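Long-range contact in thiamine-binding periplasmic protein (Escherichia coli, PDB 2QRY), which captures thiamine, thiamine phosphate and thiamine diphosphate in the periplasm with high affinity and serves the ThiBPQ ABC transporter in thiamine import: residues Glu146-Asp160 / Trp186-Trp200. Residues are numbered along the deposited sequence; the frame is centred on the assembly and turned at random.
Sequences ELVESDQNWRVIYQD and WQKLAKKTVTVTKGW. With TPS (thiamin phosphate), chain E.
Val156 and Thr193 begin a parallel pairing of strands 156-159 and 193-197, joined by a helical crossover, in one lobe of a bacterial solute-binding protein; strand 214-218 flanks 156-159 on its other edge. Val156 N donates to Lys192 O at 2.7 Å and Val156 O accepts from Val194 N. Val194, with helix-like backbone angles (-76/-45), interrupts the regular pairing, which resumes where Thr197 N meets Tyr158 O and Asp160 N meets Thr197 O.

Before the strands, the extended side chain of Lys192 runs past Trp154 O to the C-terminal end of helix 144-149. There its NZ donates to Leu147 O (2.6 Å), from above the carbonyl plane, and to Ser150 O (2.9 Å), with a weak third bond to Val148 O; these carbonyls probably stabilise its charge. Ser150 OG accepts from Gln152 N, an ST turn.

Apolar contacts join the two helices: Leu147 CD2 and Val148 CG2 both press on Leu189 CG. On the other side of the sheet from Tyr158, Ile157 CG1 packs against Val194 CB and Thr195 CG2.

With CG between its backbone N and carbonyl carbon (chi1 64°), the Tyr158 ring lies across the neighbouring strand, and Val196 CG2 makes a CH-pi contact over one face, 4.0 Å from the centroid. Trp186 CZ3 approaches obliquely. Tyr158 OH is hydrogen-bonded to Trp324 NE1 and to a water that donates to Thr193 OG1.

Trp200 turns one indole face to the S1-C2 edge of the near-perpendicular thiazolium of thiamin phosphate, C2 3.3 Å above the indole plane, while Trp200 N donates to phosphate O1 at 3.1 Å.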
loop_
_atom_site.group_PDB
_atom_site.type_symbol
_atom_site.label_atom_id
_atom_site.label_comp_id
_atom_site.label_asym_id
_atom_site.label_seq_id
_atom_site.Cartn_x
_atom_site.Cartn_y
_atom_site.Cartn_z
ATOM N N GLU A 146 1.631 4.906 22.713
ATOM C CA GLU A 146 0.482 5.346 23.488
ATOM C C GLU A 146 -0.783 4.617 23.034
ATOM O O GLU A 146 -1.553 4.129 23.858
ATOM C CB GLU A 146 0.292 6.852 23.355
ATOM C CG GLU A 146 -1.008 7.342 23.961
ATOM C CD GLU A 146 -1.116 8.849 23.994
ATOM O OE1 GLU A 146 -0.663 9.511 23.034
ATOM O OE2 GLU A 146 -1.674 9.371 24.978
ATOM N N LEU A 147 -0.988 4.544 21.721
ATOM C CA LEU A 147 -2.150 3.859 21.168
ATOM C C LEU A 147 -2.262 2.441 21.725
ATOM O O LEU A 147 -3.358 1.973 22.030
ATOM C CB LEU A 147 -2.053 3.811 19.639
ATOM C CG LEU A 147 -3.085 2.991 18.857
ATOM C CD1 LEU A 147 -2.990 3.311 17.372
ATOM C CD2 LEU A 147 -2.833 1.511 19.065
ATOM N N VAL A 148 -1.124 1.768 21.856
ATOM C CA VAL A 148 -1.087 0.401 22.362
ATOM C C VAL A 148 -1.226 0.289 23.879
ATOM O O VAL A 148 -1.920 -0.593 24.390
ATOM C CB VAL A 148 0.242 -0.302 21.972
ATOM C CG1 VAL A 148 0.346 -1.649 22.682
ATOM C CG2 VAL A 148 0.326 -0.488 20.463
ATOM N N GLU A 149 -0.571 1.192 24.598
ATOM C CA GLU A 149 -0.566 1.144 26.054
ATOM C C GLU A 149 -1.536 2.028 26.835
ATOM O O GLU A 149 -1.822 1.748 28.000
ATOM C CB GLU A 149 0.865 1.388 26.529
ATOM C CG GLU A 149 1.798 0.253 26.144
ATOM C CD GLU A 149 3.253 0.657 26.130
ATOM O OE1 GLU A 149 3.668 1.419 27.033
ATOM O OE2 GLU A 149 3.983 0.205 25.218
ATOM N N SER A 150 -2.046 3.078 26.202
ATOM C CA SER A 150 -2.975 3.997 26.858
ATOM C C SER A 150 -4.142 3.293 27.533
ATOM O O SER A 150 -4.531 2.195 27.138
ATOM C CB SER A 150 -3.517 5.007 25.843
ATOM O OG SER A 150 -4.443 5.895 26.437
ATOM N N ASP A 151 -4.700 3.939 28.550
ATOM C CA ASP A 151 -5.835 3.391 29.282
ATOM C C ASP A 151 -7.126 3.792 28.580
ATOM O O ASP A 151 -8.199 3.288 28.905
ATOM C CB ASP A 151 -5.856 3.917 30.718
ATOM C CG ASP A 151 -4.513 3.786 31.404
ATOM O OD1 ASP A 151 -3.558 4.487 30.986
ATOM O OD2 ASP A 151 -4.414 2.981 32.358
ATOM N N GLN A 152 -7.017 4.715 27.628
ATOM C CA GLN A 152 -8.179 5.166 26.870
ATOM C C GLN A 152 -8.749 3.962 26.117
ATOM O O GLN A 152 -7.998 3.092 25.675
ATOM C CB GLN A 152 -7.767 6.246 25.864
ATOM C CG GLN A 152 -7.129 7.495 26.477
ATOM C CD GLN A 152 -8.129 8.613 26.751
ATOM O OE1 GLN A 152 -9.038 8.468 27.573
ATOM N NE2 GLN A 152 -7.963 9.740 26.057
ATOM N N ASN A 153 -10.071 3.904 25.978
ATOM C CA ASN A 153 -10.703 2.803 25.260
ATOM C C ASN A 153 -10.942 3.146 23.789
ATOM O O ASN A 153 -12.082 3.161 23.317
ATOM C CB ASN A 153 -12.034 2.422 25.912
ATOM C CG ASN A 153 -11.849 1.739 27.254
ATOM O OD1 ASN A 153 -11.173 0.711 27.355
ATOM N ND2 ASN A 153 -12.455 2.304 28.294
ATOM N N TRP A 154 -9.863 3.429 23.067
ATOM C CA TRP A 154 -9.978 3.748 21.654
ATOM C C TRP A 154 -10.311 2.471 20.888
ATOM O O TRP A 154 -9.798 1.401 21.203
ATOM C CB TRP A 154 -8.668 4.327 21.117
ATOM C CG TRP A 154 -8.292 5.645 21.689
ATOM C CD1 TRP A 154 -9.089 6.746 21.812
ATOM C CD2 TRP A 154 -7.005 6.018 22.198
ATOM N NE1 TRP A 154 -8.378 7.785 22.368
ATOM C CE2 TRP A 154 -7.095 7.363 22.614
ATOM C CE3 TRP A 154 -5.786 5.344 22.343
ATOM C CZ2 TRP A 154 -6.011 8.052 23.166
ATOM C CZ3 TRP A 154 -4.709 6.025 22.892
ATOM C CH2 TRP A 154 -4.830 7.369 23.297
ATOM N N ARG A 155 -11.178 2.590 19.890
ATOM C CA ARG A 155 -11.563 1.449 19.071
ATOM C C ARG A 155 -10.662 1.483 17.838
ATOM O O ARG A 155 -10.546 2.510 17.171
ATOM C CB ARG A 155 -13.022 1.571 18.624
ATOM C CG ARG A 155 -13.964 2.156 19.659
ATOM C CD ARG A 155 -14.406 1.133 20.680
ATOM N NE ARG A 155 -15.108 0.009 20.065
ATOM C CZ ARG A 155 -16.108 0.131 19.196
ATOM N NH1 ARG A 155 -16.533 1.338 18.827
ATOM N NH2 ARG A 155 -16.686 -0.957 18.699
ATOM N N VAL A 156 -10.036 0.357 17.528
ATOM C CA VAL A 156 -9.145 0.287 16.384
ATOM C C VAL A 156 -9.495 -0.832 15.412
ATOM O O VAL A 156 -9.963 -1.890 15.812
ATOM C CB VAL A 156 -7.685 0.093 16.851
ATOM C CG1 VAL A 156 -6.793 -0.246 15.679
ATOM C CG2 VAL A 156 -7.190 1.357 17.522
ATOM N N ILE A 157 -9.272 -0.571 14.129
ATOM C CA ILE A 157 -9.493 -1.557 13.078
ATOM C C ILE A 157 -8.271 -1.524 12.151
ATOM O O ILE A 157 -7.766 -0.452 11.824
ATOM C CB ILE A 157 -10.776 -1.250 12.256
ATOM C CG1 ILE A 157 -12.015 -1.605 13.083
ATOM C CG2 ILE A 157 -10.787 -2.059 10.963
ATOM C CD1 ILE A 157 -13.336 -1.282 12.412
ATOM N N TYR A 158 -7.778 -2.688 11.750
ATOM C CA TYR A 158 -6.636 -2.727 10.839
ATOM C C TYR A 158 -6.720 -3.954 9.941
ATOM O O TYR A 158 -7.660 -4.740 10.057
ATOM C CB TYR A 158 -5.313 -2.686 11.620
ATOM C CG TYR A 158 -5.066 -3.878 12.515
ATOM C CD1 TYR A 158 -4.408 -5.008 12.037
ATOM C CD2 TYR A 158 -5.502 -3.880 13.840
ATOM C CE1 TYR A 158 -4.189 -6.114 12.856
ATOM C CE2 TYR A 158 -5.288 -4.984 14.664
ATOM C CZ TYR A 158 -4.634 -6.093 14.166
ATOM O OH TYR A 158 -4.434 -7.186 14.973
ATOM N N GLN A 159 -5.753 -4.116 9.042
ATOM C CA GLN A 159 -5.769 -5.238 8.104
ATOM C C GLN A 159 -4.854 -6.407 8.437
ATOM O O GLN A 159 -3.863 -6.270 9.155
ATOM C CB GLN A 159 -5.437 -4.756 6.688
ATOM C CG GLN A 159 -6.216 -3.532 6.228
ATOM C CD GLN A 159 -5.734 -2.266 6.902
ATOM O OE1 GLN A 159 -4.540 -2.075 7.091
ATOM N NE2 GLN A 159 -6.660 -1.392 7.258
ATOM N N ASP A 160 -5.204 -7.559 7.875
ATOM C CA ASP A 160 -4.466 -8.798 8.056
ATOM C C ASP A 160 -3.136 -8.711 7.312
ATOM O O ASP A 160 -3.108 -8.516 6.100
ATOM C CB ASP A 160 -5.289 -9.959 7.498
ATOM C CG ASP A 160 -4.705 -11.308 7.850
ATOM O OD1 ASP A 160 -3.464 -11.430 7.872
ATOM O OD2 ASP A 160 -5.487 -12.254 8.087
ATOM N N TRP A 186 1.166 -6.538 21.129
ATOM C CA TRP A 186 0.037 -7.006 20.339
ATOM C C TRP A 186 -1.140 -7.435 21.211
ATOM O O TRP A 186 -2.296 -7.179 20.864
ATOM C CB TRP A 186 0.463 -8.154 19.411
ATOM C CG TRP A 186 1.059 -7.675 18.098
ATOM C CD1 TRP A 186 2.338 -7.864 17.652
ATOM C CD2 TRP A 186 0.392 -6.911 17.084
ATOM N NE1 TRP A 186 2.508 -7.263 16.424
ATOM C CE2 TRP A 186 1.329 -6.671 16.057
ATOM C CE3 TRP A 186 -0.908 -6.407 16.947
ATOM C CZ2 TRP A 186 1.006 -5.946 14.903
ATOM C CZ3 TRP A 186 -1.228 -5.686 15.803
ATOM C CH2 TRP A 186 -0.274 -5.463 14.795
ATOM N N GLN A 187 -0.863 -8.084 22.338
ATOM C CA GLN A 187 -1.953 -8.494 23.221
ATOM C C GLN A 187 -2.710 -7.267 23.729
ATOM O O GLN A 187 -3.934 -7.287 23.842
ATOM C CB GLN A 187 -1.423 -9.308 24.400
ATOM C CG GLN A 187 -0.903 -10.673 23.985
ATOM C CD GLN A 187 -0.329 -11.464 25.141
ATOM O OE1 GLN A 187 -1.001 -11.695 26.148
ATOM N NE2 GLN A 187 0.923 -11.892 24.999
ATOM N N LYS A 188 -1.978 -6.193 24.013
ATOM C CA LYS A 188 -2.585 -4.957 24.490
ATOM C C LYS A 188 -3.401 -4.296 23.386
ATOM O O LYS A 188 -4.468 -3.741 23.652
ATOM C CB LYS A 188 -1.515 -3.977 24.985
ATOM C CG LYS A 188 -0.763 -4.432 26.226
ATOM C CD LYS A 188 0.340 -3.440 26.584
ATOM C CE LYS A 188 1.142 -3.901 27.798
ATOM N NZ LYS A 188 2.298 -2.989 28.051
ATOM N N LEU A 189 -2.900 -4.352 22.151
ATOM C CA LEU A 189 -3.617 -3.749 21.029
ATOM C C LEU A 189 -4.875 -4.556 20.710
ATOM O O LEU A 189 -5.879 -4.000 20.276
ATOM C CB LEU A 189 -2.732 -3.686 19.777
ATOM C CG LEU A 189 -2.830 -2.407 18.929
ATOM C CD1 LEU A 189 -2.091 -2.600 17.609
ATOM C CD2 LEU A 189 -4.284 -2.058 18.664
ATOM N N ALA A 190 -4.809 -5.868 20.919
ATOM C CA ALA A 190 -5.948 -6.743 20.645
ATOM C C ALA A 190 -7.179 -6.346 21.459
ATOM O O ALA A 190 -8.309 -6.522 21.005
ATOM C CB ALA A 190 -5.574 -8.202 20.934
ATOM N N LYS A 191 -6.957 -5.806 22.656
ATOM C CA LYS A 191 -8.057 -5.388 23.531
ATOM C C LYS A 191 -8.787 -4.159 23.001
ATOM O O LYS A 191 -9.919 -3.882 23.393
ATOM C CB LYS A 191 -7.537 -5.080 24.938
ATOM C CG LYS A 191 -6.933 -6.259 25.673
ATOM C CD LYS A 191 -6.263 -5.781 26.957
ATOM C CE LYS A 191 -5.481 -6.895 27.633
ATOM N NZ LYS A 191 -4.599 -6.343 28.699
ATOM N N LYS A 192 -8.136 -3.409 22.121
ATOM C CA LYS A 192 -8.760 -2.218 21.563
ATOM C C LYS A 192 -9.197 -2.469 20.126
ATOM O O LYS A 192 -9.705 -1.569 19.455
ATOM C CB LYS A 192 -7.779 -1.042 21.614
ATOM C CG LYS A 192 -7.200 -0.794 23.000
ATOM C CD LYS A 192 -6.232 0.379 23.009
ATOM C CE LYS A 192 -5.543 0.479 24.360
ATOM N NZ LYS A 192 -4.464 1.498 24.361
ATOM N N THR A 193 -9.014 -3.703 19.666
ATOM C CA THR A 193 -9.364 -4.071 18.298
ATOM C C THR A 193 -10.815 -4.492 18.075
ATOM O O THR A 193 -11.282 -5.480 18.634
ATOM C CB THR A 193 -8.460 -5.210 17.799
ATOM O OG1 THR A 193 -7.091 -4.843 17.984
ATOM C CG2 THR A 193 -8.711 -5.474 16.321
ATOM N N VAL A 194 -11.523 -3.742 17.238
ATOM C CA VAL A 194 -12.911 -4.062 16.926
ATOM C C VAL A 194 -12.938 -5.243 15.953
ATOM O O VAL A 194 -13.704 -6.192 16.128
ATOM C CB VAL A 194 -13.633 -2.857 16.284
ATOM C CG1 VAL A 194 -15.035 -3.257 15.856
ATOM C CG2 VAL A 194 -13.693 -1.704 17.273
ATOM N N THR A 195 -12.088 -5.183 14.933
ATOM C CA THR A 195 -12.017 -6.257 13.950
ATOM C C THR A 195 -10.784 -6.129 13.060
ATOM O O THR A 195 -10.087 -5.112 13.076
ATOM C CB THR A 195 -13.272 -6.273 13.042
ATOM O OG1 THR A 195 -13.308 -7.504 12.307
ATOM C CG2 THR A 195 -13.243 -5.108 12.063
ATOM N N VAL A 196 -10.522 -7.175 12.289
ATOM C CA VAL A 196 -9.398 -7.194 11.375
ATOM C C VAL A 196 -9.903 -7.718 10.036
ATOM O O VAL A 196 -10.432 -8.826 9.959
ATOM C CB VAL A 196 -8.285 -8.117 11.877
ATOM C CG1 VAL A 196 -7.127 -8.108 10.882
ATOM C CG2 VAL A 196 -7.834 -7.682 13.260
ATOM N N THR A 197 -9.745 -6.918 8.986
ATOM C CA THR A 197 -10.195 -7.302 7.657
ATOM C C THR A 197 -9.016 -7.742 6.774
ATOM O O THR A 197 -7.855 -7.448 7.073
ATOM C CB THR A 197 -10.889 -6.131 6.966
ATOM O OG1 THR A 197 -9.911 -5.138 6.643
ATOM C CG2 THR A 197 -11.930 -5.506 7.886
ATOM N N LYS A 198 -9.327 -8.431 5.680
ATOM C CA LYS A 198 -8.312 -8.910 4.754
ATOM C C LYS A 198 -7.763 -7.765 3.911
ATOM O O LYS A 198 -6.590 -7.760 3.536
ATOM C CB LYS A 198 -8.904 -9.975 3.822
ATOM C CG LYS A 198 -9.069 -11.343 4.449
ATOM C CD LYS A 198 -9.609 -12.334 3.428
ATOM C CE LYS A 198 -9.363 -13.754 3.872
ATOM N NZ LYS A 198 -9.822 -13.944 5.266
ATOM N N GLY A 199 -8.630 -6.805 3.608
ATOM C CA GLY A 199 -8.219 -5.680 2.802
ATOM C C GLY A 199 -8.551 -4.335 3.410
ATOM O O GLY A 199 -9.406 -4.221 4.285
ATOM N N TRP A 200 -7.860 -3.315 2.920
ATOM C CA TRP A 200 -8.026 -1.944 3.378
ATOM C C TRP A 200 -9.436 -1.397 3.138
ATOM O O TRP A 200 -10.031 -0.795 4.021
ATOM C CB TRP A 200 -6.991 -1.059 2.672
ATOM C CG TRP A 200 -7.221 0.405 2.851
ATOM C CD1 TRP A 200 -6.761 1.195 3.865
ATOM C CD2 TRP A 200 -8.010 1.250 2.008
ATOM N NE1 TRP A 200 -7.218 2.484 3.706
ATOM C CE2 TRP A 200 -7.986 2.546 2.574
ATOM C CE3 TRP A 200 -8.733 1.042 0.825
ATOM C CZ2 TRP A 200 -8.662 3.629 1.996
ATOM C CZ3 TRP A 200 -9.406 2.128 0.249
ATOM C CH2 TRP A 200 -9.363 3.399 0.836
HETATM C CM2 TPS E . -8.920 7.509 1.227
HETATM N N3 TPS E . -4.509 2.941 -0.470
HETATM C C2 TPS E . -5.591 2.461 0.110
HETATM S S1 TPS E . -5.297 0.767 0.219
HETATM C C5 TPS E . -3.694 0.752 -0.531
HETATM C C4 TPS E . -3.506 2.087 -0.820
HETATM C CM4 TPS E . -2.222 2.563 -1.490
HETATM C C6 TPS E . -2.869 -0.482 -0.723
HETATM C C7 TPS E . -3.840 -1.557 -0.235
HETATM O O7 TPS E . -3.307 -2.876 -0.248
HETATM N N1A TPS E . -6.628 6.634 1.415
HETATM C C2A TPS E . -7.754 6.705 0.699
HETATM N N3A TPS E . -7.864 6.077 -0.470
HETATM C C4A TPS E . -6.846 5.347 -0.975
HETATM N N4A TPS E . -6.991 4.702 -2.190
HETATM C C5A TPS E . -5.625 5.247 -0.236
HETATM C C6A TPS E . -5.567 5.931 0.989
HETATM C C7A TPS E . -4.403 4.432 -0.726
HETATM P P1 TPS E . -4.482 -3.847 0.287
HETATM O O1 TPS E . -4.976 -3.345 1.673
HETATM O O2 TPS E . -4.001 -5.354 0.350
HETATM O O3 TPS E . -5.666 -3.763 -0.701
HETATM O O HOH W 1 -5.708 -7.144 17.409
HETATM O O HOH W 2 -8.196 -12.550 7.630
#